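Local structure of acetyl-CoA acetyltransferase (Elizabethkingia anophelis NUHP1, 6BN2) at residues Gly27-Val32 / Ile219-Asp224; Leu65-Gly70 / Gln128-Ile133; Glu180-Phe185 / Asn246-Ala251. The protein probably catalyses the reversible condensation of two acetyl-CoA molecules to acetoacetyl-CoA and CoA. All coordinates share one frame; numbering follows the deposited sequence.

How the interactions relate
All three contacts lie in the N-terminal part of the thiolase chain, and they share no helix or strand. Interactions 1 and 2 join loops to short strands, while interaction 3 uses the long helix 179-198. Every touching residue of interaction 2 is buried; interactions 1 and 3 each include a partly exposed one, S28 and T248. Interaction 1 is aromatic and aliphatic. Interaction 2 is also apolar at its centre, but waters bridge it, and it alone is touched by another subunit. Interaction 3 is polar and lies near a calcium site. Interactions 1 and 2 are neighbours: Q128 NE2 lies 2.9 Å from S30 O, a probable hydrogen bond. Interaction 3 stands apart.

Interaction 1: Gly27-Val32 / Ile219-Asp224; sequences GSLSGV and IIFAED
F221 is the residue of 219-224 that meets the loop 27-32. It closes the short strand 219-221, and its side chain is directed at the loop. CG is anti to the backbone N (chi1 -177°), which carries the ring out from the strand to S28 and L29. S28 lies over one face. Its CB sits 3.9 Å from the centroid of the F221 ring, offset toward the rim, in a CH-pi contact. CD2 and CE2 of the ring are the carbons nearest this CB. The isobutyl end of L29 comes obliquely at the CD1-CE1 side. Its CD2 is 3.6 Å from F221 CD1, and L29 CD1 is 3.7 Å from F221 CE1. The two side chains cross at about a right angle. Two type I turns, G27 to S30 and L29 to V32, shape the loop. In the first, G27 O accepts both S30 N and S30 OG, the latter at 2.8 Å. F221 also packs on P21 of strand 12-24, and L29 on L37 of helix 34-48. Further along, D224 forms a salt bridge with R19 of strand 12-24. The contact thus joins the two-stranded sheet 209-211/219-221 to the loop between strand 12-24 and helix 34-48. Its chemistry is dispersion and CH-pi. The S28 hydroxyl, though close to the ring rim, makes its hydrogen bond to E225 OE1, while CB makes the CH-pi contact.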
loop_
_atom_site.group_PDB
_atom_site.type_symbol
_atom_site.label_atom_id
_atom_site.label_comp_id
_atom_site.label_asym_id
_atom_site.label_seq_id
_atom_site.Cartn_x
_atom_site.Cartn_y
_atom_site.Cartn_z
ATOM N N GLY A 27 7.647 1.444 24.547
ATOM C CA GLY A 27 6.766 1.494 25.710
ATOM C C GLY A 27 5.828 0.310 25.789
ATOM O O GLY A 27 6.199 -0.826 25.467
ATOM N N SER A 28 4.588 0.589 26.207
ATOM C CA SER A 28 3.683 -0.465 26.661
ATOM C C SER A 28 3.276 -1.413 25.543
ATOM O O SER A 28 2.930 -2.564 25.821
ATOM C CB SER A 28 2.432 0.143 27.296
ATOM O OG SER A 28 2.743 0.729 28.542
ATOM N N LEU A 29 3.268 -0.948 24.293
ATOM C CA LEU A 29 2.892 -1.786 23.159
ATOM C C LEU A 29 4.086 -2.245 22.349
ATOM O O LEU A 29 3.902 -2.821 21.270
ATOM C CB LEU A 29 1.917 -1.039 22.243
ATOM C CG LEU A 29 0.583 -0.720 22.923
ATOM C CD1 LEU A 29 -0.318 0.077 21.971
ATOM C CD2 LEU A 29 -0.124 -2.001 23.439
ATOM N N SER A 30 5.305 -2.037 22.849
ATOM C CA SER A 30 6.463 -2.331 22.018
ATOM C C SER A 30 6.605 -3.818 21.715
ATOM O O SER A 30 7.278 -4.176 20.739
ATOM C CB SER A 30 7.732 -1.799 22.682
ATOM O OG SER A 30 7.950 -2.416 23.933
ATOM N N GLY A 31 5.978 -4.685 22.508
ATOM C CA GLY A 31 5.981 -6.115 22.255
ATOM C C GLY A 31 4.771 -6.651 21.514
ATOM O O GLY A 31 4.643 -7.875 21.378
ATOM N N VAL A 32 3.884 -5.784 21.036
ATOM C CA VAL A 32 2.664 -6.175 20.344
ATOM C C VAL A 32 2.815 -5.749 18.884
ATOM O O VAL A 32 2.762 -4.548 18.586
ATOM C CB VAL A 32 1.422 -5.541 20.983
ATOM C CG1 VAL A 32 0.163 -6.006 20.277
ATOM C CG2 VAL A 32 1.375 -5.867 22.487
ATOM N N ILE A 219 -1.616 -7.757 30.993
ATOM C CA ILE A 219 -1.773 -6.338 31.281
ATOM C C ILE A 219 -2.786 -5.775 30.299
ATOM O O ILE A 219 -2.677 -6.011 29.090
ATOM C CB ILE A 219 -0.425 -5.603 31.167
ATOM C CG1 ILE A 219 0.530 -6.062 32.273
ATOM C CG2 ILE A 219 -0.634 -4.089 31.181
ATOM C CD1 ILE A 219 1.919 -5.479 32.160
ATOM N N ILE A 220 -3.776 -5.040 30.804
ATOM C CA ILE A 220 -4.757 -4.375 29.949
ATOM C C ILE A 220 -4.297 -2.937 29.740
ATOM O O ILE A 220 -4.333 -2.118 30.666
ATOM C CB ILE A 220 -6.173 -4.424 30.539
ATOM C CG1 ILE A 220 -6.537 -5.850 30.952
ATOM C CG2 ILE A 220 -7.189 -3.890 29.520
ATOM C CD1 ILE A 220 -6.532 -6.821 29.806
ATOM N N PHE A 221 -3.861 -2.624 28.519
ATOM C CA PHE A 221 -3.440 -1.276 28.153
ATOM C C PHE A 221 -4.645 -0.546 27.567
ATOM O O PHE A 221 -5.122 -0.899 26.488
ATOM C CB PHE A 221 -2.281 -1.339 27.158
ATOM C CG PHE A 221 -1.726 0.006 26.782
ATOM C CD1 PHE A 221 -1.820 0.476 25.481
ATOM C CD2 PHE A 221 -1.105 0.801 27.746
ATOM C CE1 PHE A 221 -1.307 1.734 25.129
ATOM C CE2 PHE A 221 -0.595 2.050 27.401
ATOM C CZ PHE A 221 -0.698 2.515 26.096
ATOM N N ALA A 222 -5.175 0.446 28.299
ATOM C CA ALA A 222 -6.455 1.042 27.934
ATOM C C ALA A 222 -6.432 2.550 27.733
ATOM O O ALA A 222 -7.461 3.123 27.353
ATOM C CB ALA A 222 -7.514 0.704 28.993
ATOM N N GLU A 223 -5.301 3.209 27.949
ATOM C CA GLU A 223 -5.252 4.659 27.898
ATOM C C GLU A 223 -3.948 5.111 27.251
ATOM O O GLU A 223 -2.891 4.518 27.494
ATOM C CB GLU A 223 -5.388 5.243 29.311
ATOM C CG GLU A 223 -5.509 6.759 29.350
ATOM C CD GLU A 223 -5.888 7.279 30.734
ATOM O OE1 GLU A 223 -6.297 6.468 31.595
ATOM O OE2 GLU A 223 -5.779 8.501 30.952
ATOM N N ASP A 224 -4.038 6.159 26.426
ATOM C CA ASP A 224 -2.852 6.764 25.824
ATOM C C ASP A 224 -1.838 7.084 26.907
ATOM O O ASP A 224 -2.197 7.621 27.955
ATOM C CB ASP A 224 -3.218 8.061 25.096
ATOM C CG ASP A 224 -4.167 7.846 23.947
ATOM O OD1 ASP A 224 -4.071 6.824 23.243
ATOM O OD2 ASP A 224 -5.014 8.724 23.729
#

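Interaction 2: Leu65-Gly70 / Gln128-Ile133; sequences LQAGEG and QVPHYI
A67 meets both P130 and Y132 through its methyl group. A67 CB lies 3.8 Å from P130 CG and 3.7 Å from Y132 CE1, and it approaches the tyrosine ring obliquely. L65 adds a second apolar pair. Its CB is 3.7 Å from V129 CG2, and its CD1 touches the same methyl. With chi1 176°, V129 CG1 is anti to the backbone N and CG2 anti to the carbonyl carbon, which places CG2 against L65 CB and CD1. The two side chains cross at about a right angle. The proline ring also lies close to the backbone, with P130 CD 3.3 Å from A67 O.

The polar links across the contact run through water. One water accepts from A67 N at 3.0 Å and donates to Y132 OH at 2.9 Å. A second water lies 2.9 Å from both A67 O and Q128 O. The chain bends here in a type II turn from Q66 to E69, where G68 has a positive phi of 77°, easily reached by a glycine.

Y132 OH is also hydrogen-bonded to D153 of its own chain, while D153 of the second subunit takes G68 N and G70 N. The contact lies at the interface with that subunit. L65 and V129 both pack on L150 of helix 149-155, and strand 131-133 pairs with 147-148 in its own chain and with a strand of the second subunit, so the sheet continues across.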
loop_
_atom_site.group_PDB
_atom_site.type_symbol
_atom_site.label_atom_id
_atom_site.label_comp_id
_atom_site.label_asym_id
_atom_site.label_seq_id
_atom_site.Cartn_x
_atom_site.Cartn_y
_atom_site.Cartn_z
ATOM N N LEU A 65 5.720 1.303 7.624
ATOM C CA LEU A 65 7.010 0.656 7.883
ATOM C C LEU A 65 6.750 -0.841 8.008
ATOM O O LEU A 65 6.554 -1.380 9.102
ATOM C CB LEU A 65 7.671 1.273 9.157
ATOM C CG LEU A 65 7.898 2.775 8.963
ATOM C CD1 LEU A 65 8.205 3.459 10.283
ATOM C CD2 LEU A 65 9.016 3.052 7.939
ATOM N N GLN A 66 6.705 -1.507 6.854
ATOM C CA GLN A 66 6.246 -2.891 6.768
ATOM C C GLN A 66 7.362 -3.907 6.986
ATOM O O GLN A 66 7.076 -5.105 7.057
ATOM C CB GLN A 66 5.598 -3.120 5.400
ATOM C CG GLN A 66 4.375 -2.192 5.204
ATOM C CD GLN A 66 3.814 -2.168 3.795
ATOM O OE1 GLN A 66 4.209 -2.957 2.936
ATOM N NE2 GLN A 66 2.872 -1.248 3.549
ATOM N N ALA A 67 8.613 -3.460 7.089
ATOM C CA ALA A 67 9.727 -4.400 7.115
ATOM C C ALA A 67 9.646 -5.310 8.327
ATOM O O ALA A 67 9.497 -4.849 9.470
ATOM C CB ALA A 67 11.064 -3.651 7.128
ATOM N N GLY A 68 9.787 -6.613 8.071
ATOM C CA GLY A 68 9.829 -7.603 9.120
ATOM C C GLY A 68 8.491 -7.944 9.729
ATOM O O GLY A 68 8.453 -8.768 10.657
ATOM N N GLU A 69 7.396 -7.343 9.246
ATOM C CA GLU A 69 6.073 -7.709 9.737
ATOM C C GLU A 69 5.600 -9.043 9.189
ATOM O O GLU A 69 4.592 -9.572 9.665
ATOM C CB GLU A 69 5.053 -6.635 9.368
ATOM C CG GLU A 69 5.364 -5.290 9.988
ATOM C CD GLU A 69 4.316 -4.267 9.610
ATOM O OE1 GLU A 69 4.197 -3.260 10.337
ATOM O OE2 GLU A 69 3.628 -4.477 8.565
ATOM N N GLY A 70 6.307 -9.604 8.215
ATOM C CA GLY A 70 5.869 -10.838 7.604
ATOM C C GLY A 70 4.987 -10.594 6.392
ATOM O O GLY A 70 4.585 -9.469 6.071
ATOM N N GLN A 128 9.115 -1.665 16.739
ATOM C CA GLN A 128 9.564 -2.925 16.146
ATOM C C GLN A 128 10.168 -2.762 14.756
ATOM O O GLN A 128 10.505 -3.771 14.117
ATOM C CB GLN A 128 8.413 -3.935 16.110
ATOM C CG GLN A 128 8.021 -4.456 17.517
ATOM C CD GLN A 128 7.069 -5.652 17.461
ATOM O OE1 GLN A 128 6.699 -6.123 16.381
ATOM N NE2 GLN A 128 6.654 -6.133 18.635
ATOM N N VAL A 129 10.365 -1.537 14.285
ATOM C CA VAL A 129 10.923 -1.377 12.932
ATOM C C VAL A 129 12.384 -1.803 12.954
ATOM O O VAL A 129 13.124 -1.383 13.853
ATOM C CB VAL A 129 10.780 0.072 12.460
ATOM C CG1 VAL A 129 11.449 0.269 11.090
ATOM C CG2 VAL A 129 9.295 0.435 12.371
ATOM N N PRO A 130 12.837 -2.641 12.034
ATOM C CA PRO A 130 14.214 -3.132 12.111
ATOM C C PRO A 130 15.219 -2.118 11.577
ATOM O O PRO A 130 14.872 -1.069 11.039
ATOM C CB PRO A 130 14.202 -4.398 11.238
ATOM C CG PRO A 130 13.013 -4.288 10.373
ATOM C CD PRO A 130 12.041 -3.309 10.982
ATOM N N HIS A 131 16.494 -2.452 11.780
ATOM C CA HIS A 131 17.611 -1.902 11.022
ATOM C C HIS A 131 17.894 -2.799 9.813
ATOM O O HIS A 131 17.588 -3.992 9.819
ATOM C CB HIS A 131 18.868 -1.812 11.894
ATOM C CG HIS A 131 18.847 -0.700 12.888
ATOM N ND1 HIS A 131 17.985 -0.677 13.963
ATOM C CD2 HIS A 131 19.595 0.426 12.974
ATOM C CE1 HIS A 131 18.219 0.408 14.684
ATOM N NE2 HIS A 131 19.185 1.097 14.100
ATOM N N TYR A 132 18.487 -2.207 8.771
ATOM C CA TYR A 132 18.675 -2.864 7.479
ATOM C C TYR A 132 20.150 -3.048 7.171
ATOM O O TYR A 132 20.951 -2.135 7.384
ATOM C CB TYR A 132 18.090 -2.011 6.347
ATOM C CG TYR A 132 16.656 -1.580 6.487
ATOM C CD1 TYR A 132 15.711 -2.382 7.131
ATOM C CD2 TYR A 132 16.243 -0.362 5.952
ATOM C CE1 TYR A 132 14.375 -1.952 7.243
ATOM C CE2 TYR A 132 14.934 0.057 6.043
ATOM C CZ TYR A 132 14.002 -0.740 6.680
ATOM O OH TYR A 132 12.699 -0.289 6.759
ATOM N N ILE A 133 20.503 -4.195 6.603
ATOM C CA ILE A 133 21.838 -4.408 6.051
ATOM C C ILE A 133 21.693 -5.014 4.660
ATOM O O ILE A 133 20.784 -5.814 4.422
ATOM C CB ILE A 133 22.694 -5.305 6.972
ATOM C CG1 ILE A 133 24.100 -5.480 6.402
ATOM C CG2 ILE A 133 22.046 -6.658 7.194
ATOM C CD1 ILE A 133 24.991 -6.299 7.306
HETATM O O HOH W 1 9.837 -0.719 7.287
HETATM O O HOH W 2 9.360 -5.704 12.225
HETATM O O HOH W 3 7.385 -7.122 13.216
#

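Interaction 3: Glu180-Phe185 / Asn246-Ala251; sequences EEQDAF and NGTVTA
Q182 extends from helix 179-198 to T248. CG is anti to the carbonyl carbon (chi1 -67°), and the chain beyond it is extended. This carries the amide across to the loop 246-251. The two side chains cross at about a right angle. Q182 NE2 donates to T248 OG1 at 2.9 Å. The bond is weak, with an N-H...O angle of 150°. On the other side, chi1 66° sets T248 OG1 between the backbone N and the carbonyl carbon, where it meets Q182 NE2. NE2 also passes close to T248 CB, at 3.2 Å. The other end of the amide, Q182 OE1, lies against the V249 methyl CG2 at 3.7 Å.

D183 and T250 do not touch closely: D183 OD1 and T250 OG1 are 4.3 Å apart. A water lies between them and donates to D183 OD1 at 2.7 Å. Its other leg, to T250 OG1, is unusually short at 2.5 Å, so the bridge is somewhat doubtful.

Q182 NE2 has a second acceptor in I177 O, and D183 forms a salt bridge with R179. N253 bonds D183 OD1 and T248 O through ND2 and T250 N through OD1, so one side chain joins D183 to two points of the loop. Both elements lead to a calcium site, whose ligands are Y190 on helix 179-198 and A252 and A254 just after the loop segment; Q182 also packs on V329 and L332 of helix 328-338 and, with T248, on A172 of helix 169-174.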
loop_
_atom_site.group_PDB
_atom_site.type_symbol
_atom_site.label_atom_id
_atom_site.label_comp_id
_atom_site.label_asym_id
_atom_site.label_seq_id
_atom_site.Cartn_x
_atom_site.Cartn_y
_atom_site.Cartn_z
ATOM N N GLU A 180 8.477 30.171 21.194
ATOM C CA GLU A 180 7.487 30.374 22.248
ATOM C C GLU A 180 6.090 29.985 21.783
ATOM O O GLU A 180 5.316 29.393 22.547
ATOM C CB GLU A 180 7.507 31.830 22.715
ATOM C CG GLU A 180 8.768 32.232 23.481
ATOM C CD GLU A 180 10.003 32.453 22.601
ATOM O OE1 GLU A 180 9.889 32.492 21.347
ATOM O OE2 GLU A 180 11.103 32.593 23.182
ATOM N N GLU A 181 5.747 30.305 20.530
ATOM C CA GLU A 181 4.428 29.933 20.023
ATOM C C GLU A 181 4.291 28.424 19.895
ATOM O O GLU A 181 3.233 27.865 20.211
ATOM C CB GLU A 181 4.165 30.615 18.676
ATOM C CG GLU A 181 3.988 32.128 18.812
ATOM C CD GLU A 181 4.168 32.892 17.500
ATOM O OE1 GLU A 181 4.571 32.288 16.473
ATOM O OE2 GLU A 181 3.916 34.116 17.494
ATOM N N GLN A 182 5.345 27.747 19.423
ATOM C CA GLN A 182 5.303 26.293 19.318
ATOM C C GLN A 182 5.169 25.650 20.690
ATOM O O GLN A 182 4.430 24.672 20.862
ATOM C CB GLN A 182 6.558 25.788 18.608
ATOM C CG GLN A 182 6.609 26.203 17.151
ATOM C CD GLN A 182 7.907 25.815 16.483
ATOM O OE1 GLN A 182 8.368 24.681 16.613
ATOM N NE2 GLN A 182 8.504 26.753 15.760
ATOM N N ASP A 183 5.883 26.184 21.682
ATOM C CA ASP A 183 5.782 25.632 23.029
ATOM C C ASP A 183 4.387 25.837 23.606
ATOM O O ASP A 183 3.849 24.942 24.266
ATOM C CB ASP A 183 6.844 26.258 23.935
ATOM C CG ASP A 183 8.218 25.637 23.730
ATOM O OD1 ASP A 183 8.319 24.637 22.974
ATOM O OD2 ASP A 183 9.197 26.144 24.321
ATOM N N ALA A 184 3.786 27.005 23.371
ATOM C CA ALA A 184 2.437 27.251 23.869
ATOM C C ALA A 184 1.435 26.316 23.209
ATOM O O ALA A 184 0.522 25.805 23.871
ATOM C CB ALA A 184 2.048 28.716 23.643
ATOM N N PHE A 185 1.589 26.080 21.901
ATOM C CA PHE A 185 0.732 25.121 21.212
ATOM C C PHE A 185 0.890 23.727 21.805
ATOM O O PHE A 185 -0.105 23.022 22.036
ATOM C CB PHE A 185 1.058 25.121 19.706
ATOM C CG PHE A 185 0.220 24.158 18.880
ATOM C CD1 PHE A 185 -0.860 24.622 18.141
ATOM C CD2 PHE A 185 0.527 22.799 18.833
ATOM C CE1 PHE A 185 -1.632 23.754 17.373
ATOM C CE2 PHE A 185 -0.241 21.923 18.078
ATOM C CZ PHE A 185 -1.322 22.409 17.338
ATOM N N ASN A 246 19.496 29.205 16.447
ATOM C CA ASN A 246 18.225 29.807 16.033
ATOM C C ASN A 246 17.162 28.754 15.740
ATOM O O ASN A 246 16.306 28.948 14.874
ATOM C CB ASN A 246 18.409 30.720 14.819
ATOM C CG ASN A 246 19.426 31.810 15.061
ATOM O OD1 ASN A 246 19.501 32.378 16.154
ATOM N ND2 ASN A 246 20.224 32.108 14.042
ATOM N N GLY A 247 17.212 27.626 16.451
ATOM C CA GLY A 247 16.218 26.594 16.274
ATOM C C GLY A 247 14.944 26.892 17.037
ATOM O O GLY A 247 14.868 27.811 17.857
ATOM N N THR A 248 13.915 26.103 16.735
ATOM C CA THR A 248 12.625 26.238 17.405
ATOM C C THR A 248 11.993 24.909 17.790
ATOM O O THR A 248 11.221 24.878 18.754
ATOM C CB THR A 248 11.624 27.023 16.533
ATOM O OG1 THR A 248 11.313 26.273 15.348
ATOM C CG2 THR A 248 12.164 28.396 16.140
ATOM N N VAL A 249 12.293 23.815 17.092
ATOM C CA VAL A 249 11.625 22.535 17.294
ATOM C C VAL A 249 12.366 21.743 18.364
ATOM O O VAL A 249 13.597 21.624 18.319
ATOM C CB VAL A 249 11.557 21.753 15.969
ATOM C CG1 VAL A 249 10.905 20.382 16.184
ATOM C CG2 VAL A 249 10.815 22.571 14.897
ATOM N N THR A 250 11.620 21.195 19.329
ATOM C CA THR A 250 12.204 20.423 20.424
ATOM C C THR A 250 11.530 19.062 20.525
ATOM O O THR A 250 10.540 18.771 19.849
ATOM C CB THR A 250 12.058 21.119 21.781
ATOM O OG1 THR A 250 10.678 21.078 22.167
ATOM C CG2 THR A 250 12.542 22.569 21.730
ATOM N N ALA A 251 12.064 18.232 21.426
ATOM C CA ALA A 251 11.446 16.932 21.669
ATOM C C ALA A 251 10.036 17.078 22.220
ATOM O O ALA A 251 9.196 16.195 22.012
ATOM C CB ALA A 251 12.305 16.105 22.631
HETATM O O HOH W 4 9.967 22.712 23.973
#